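Local coordinates for protein B-129 (Sulfolobus virus 1, PDB 2WBT) that is essential for virus function, binds zinc through two tandem C2H2-type fingers and probably binds DNA, at residues S60-R65 / C103-K108. Residues are numbered along the deposited sequence; the frame is centred on the assembly and turned at random.
Sequences SSYLYR and CPVCKK. With ZN (zinc ion), chain D.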
loop_
_atom_site.group_PDB
_atom_site.type_symbol
_atom_site.label_atom_id
_atom_site.label_comp_id
_atom_site.label_asym_id
_atom_site.label_seq_id
_atom_site.Cartn_x
_atom_site.Cartn_y
_atom_site.Cartn_z
ATOM N N SER A 60 -7.167 0.916 3.790
ATOM C CA SER A 60 -5.951 0.826 4.608
ATOM C C SER A 60 -6.004 -0.298 5.641
ATOM O O SER A 60 -5.018 -1.008 5.843
ATOM C CB SER A 60 -5.688 2.157 5.313
ATOM O OG SER A 60 -5.382 3.177 4.379
ATOM N N SER A 61 -7.152 -0.436 6.301
ATOM C CA SER A 61 -7.391 -1.534 7.243
ATOM C C SER A 61 -7.055 -2.887 6.614
ATOM O O SER A 61 -6.451 -3.745 7.257
ATOM C CB SER A 61 -8.853 -1.537 7.697
ATOM O OG SER A 61 -9.042 -2.408 8.800
ATOM N N TYR A 62 -7.452 -3.060 5.357
ATOM C CA TYR A 62 -7.170 -4.286 4.608
ATOM C C TYR A 62 -5.675 -4.464 4.340
ATOM O O TYR A 62 -5.131 -5.560 4.490
ATOM C CB TYR A 62 -7.928 -4.283 3.277
ATOM C CG TYR A 62 -7.595 -5.465 2.400
ATOM C CD1 TYR A 62 -8.283 -6.663 2.535
ATOM C CD2 TYR A 62 -6.581 -5.393 1.450
ATOM C CE1 TYR A 62 -7.978 -7.758 1.740
ATOM C CE2 TYR A 62 -6.268 -6.482 0.651
ATOM C CZ TYR A 62 -6.972 -7.662 0.800
ATOM O OH TYR A 62 -6.667 -8.746 0.009
ATOM N N LEU A 63 -5.031 -3.374 3.932
ATOM C CA LEU A 63 -3.618 -3.371 3.556
ATOM C C LEU A 63 -2.715 -3.768 4.728
ATOM O O LEU A 63 -1.815 -4.589 4.570
ATOM C CB LEU A 63 -3.236 -1.984 3.023
ATOM C CG LEU A 63 -1.902 -1.821 2.286
ATOM C CD1 LEU A 63 -2.028 -0.807 1.147
ATOM C CD2 LEU A 63 -0.787 -1.420 3.251
ATOM N N TYR A 64 -2.972 -3.193 5.898
ATOM C CA TYR A 64 -2.175 -3.486 7.098
ATOM C C TYR A 64 -2.532 -4.814 7.762
ATOM O O TYR A 64 -1.725 -5.373 8.509
ATOM C CB TYR A 64 -2.268 -2.326 8.092
ATOM C CG TYR A 64 -1.429 -1.153 7.649
ATOM C CD1 TYR A 64 -0.039 -1.227 7.679
ATOM C CD2 TYR A 64 -2.014 0.014 7.169
ATOM C CE1 TYR A 64 0.747 -0.166 7.258
ATOM C CE2 TYR A 64 -1.236 1.084 6.747
ATOM C CZ TYR A 64 0.144 0.987 6.794
ATOM O OH TYR A 64 0.922 2.044 6.378
ATOM N N ARG A 65 -3.734 -5.317 7.488
ATOM C CA ARG A 65 -4.104 -6.680 7.874
ATOM C C ARG A 65 -3.496 -7.705 6.912
ATOM O O ARG A 65 -3.164 -8.820 7.320
ATOM C CB ARG A 65 -5.626 -6.831 7.940
ATOM C CG ARG A 65 -6.225 -6.256 9.218
ATOM C CD ARG A 65 -7.738 -6.404 9.289
ATOM N NE ARG A 65 -8.174 -7.794 9.140
ATOM C CZ ARG A 65 -8.975 -8.258 8.178
ATOM N NH1 ARG A 65 -9.475 -7.455 7.241
ATOM N NH2 ARG A 65 -9.292 -9.549 8.158
ATOM N N CYS A 103 -15.709 -8.311 -2.025
ATOM C CA CYS A 103 -14.281 -8.013 -2.079
ATOM C C CYS A 103 -13.879 -7.190 -0.855
ATOM O O CYS A 103 -14.433 -6.102 -0.646
ATOM C CB CYS A 103 -13.931 -7.272 -3.372
ATOM S SG CYS A 103 -12.246 -6.601 -3.413
ATOM N N PRO A 104 -12.900 -7.692 -0.056
ATOM C CA PRO A 104 -12.520 -7.035 1.202
ATOM C C PRO A 104 -11.987 -5.615 1.002
ATOM O O PRO A 104 -11.897 -4.847 1.962
ATOM C CB PRO A 104 -11.406 -7.940 1.747
ATOM C CG PRO A 104 -10.866 -8.629 0.560
ATOM C CD PRO A 104 -12.055 -8.878 -0.304
ATOM N N VAL A 105 -11.649 -5.283 -0.242
ATOM C CA VAL A 105 -11.043 -4.004 -0.588
ATOM C C VAL A 105 -12.084 -2.971 -1.031
ATOM O O VAL A 105 -12.222 -1.919 -0.407
ATOM C CB VAL A 105 -9.995 -4.182 -1.712
ATOM C CG1 VAL A 105 -9.216 -2.893 -1.924
ATOM C CG2 VAL A 105 -9.046 -5.329 -1.382
ATOM N N CYS A 106 -12.814 -3.281 -2.100
ATOM C CA CYS A 106 -13.744 -2.323 -2.729
ATOM C C CYS A 106 -15.221 -2.534 -2.394
ATOM O O CYS A 106 -16.042 -1.659 -2.665
ATOM C CB CYS A 106 -13.567 -2.324 -4.247
ATOM S SG CYS A 106 -14.378 -3.694 -5.087
ATOM N N LYS A 107 -15.560 -3.692 -1.833
ATOM C CA LYS A 107 -16.925 -3.971 -1.359
ATOM C C LYS A 107 -17.937 -4.254 -2.470
ATOM O O LYS A 107 -19.147 -4.115 -2.268
ATOM C CB LYS A 107 -17.434 -2.830 -0.468
ATOM C CG LYS A 107 -16.570 -2.595 0.743
ATOM C CD LYS A 107 -16.809 -3.674 1.780
ATOM C CE LYS A 107 -15.615 -3.851 2.692
ATOM N NZ LYS A 107 -16.004 -4.441 4.002
ATOM N N LYS A 108 -17.424 -4.675 -3.619
ATOM C CA LYS A 108 -18.243 -5.060 -4.757
ATOM C C LYS A 108 -18.667 -6.519 -4.594
ATOM O O LYS A 108 -17.897 -7.330 -4.076
ATOM C CB LYS A 108 -17.435 -4.883 -6.037
ATOM C CG LYS A 108 -18.216 -5.097 -7.302
ATOM C CD LYS A 108 -17.297 -5.116 -8.497
ATOM C CE LYS A 108 -17.927 -5.876 -9.603
ATOM N NZ LYS A 108 -17.109 -5.797 -10.854
HETATM ZN ZN ZN D . -12.691 -4.989 -4.940
#
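Tyr62 meets Val105 through the first torsions of both side chains: the tyrosine CG stands anti to its own backbone N (chi1 175°), which carries the ring off helix 60-72 toward the CxxC knuckle of the second finger, while the valine CG2, anti to its carbonyl carbon, reaches over one ring face. That methyl sits 3.7 Å from the centroid of the Tyr62 ring, 13° off the normal, a CH-pi contact made almost squarely over the centre. Pro104 approaches obliquely from the same side as the valine, displaced toward CD1 and CE1, with its CB 3.5 Å from Tyr62 CD1 and its CG closest to CE1. Both partners occupy the two positions between the CxxC cysteines, whose zinc is bound by Cys103 SG at 2.3 Å and Cys106 SG at 2.1 Å, with His119 and His124 completing the site. Val105 N donates to Cys103 SG (3.5 Å), so the residue that packs on the ring also gives its N-H to a zinc-bound sulfur. The Tyr62 hydroxyl is hydrogen-bonded to Pro78 O, between the cysteines of the first finger. One buried tyrosine thus bridges the CxxC turns of both fingers, a methyl filling its apolar ring face while a backbone carbonyl satisfies its hydroxyl.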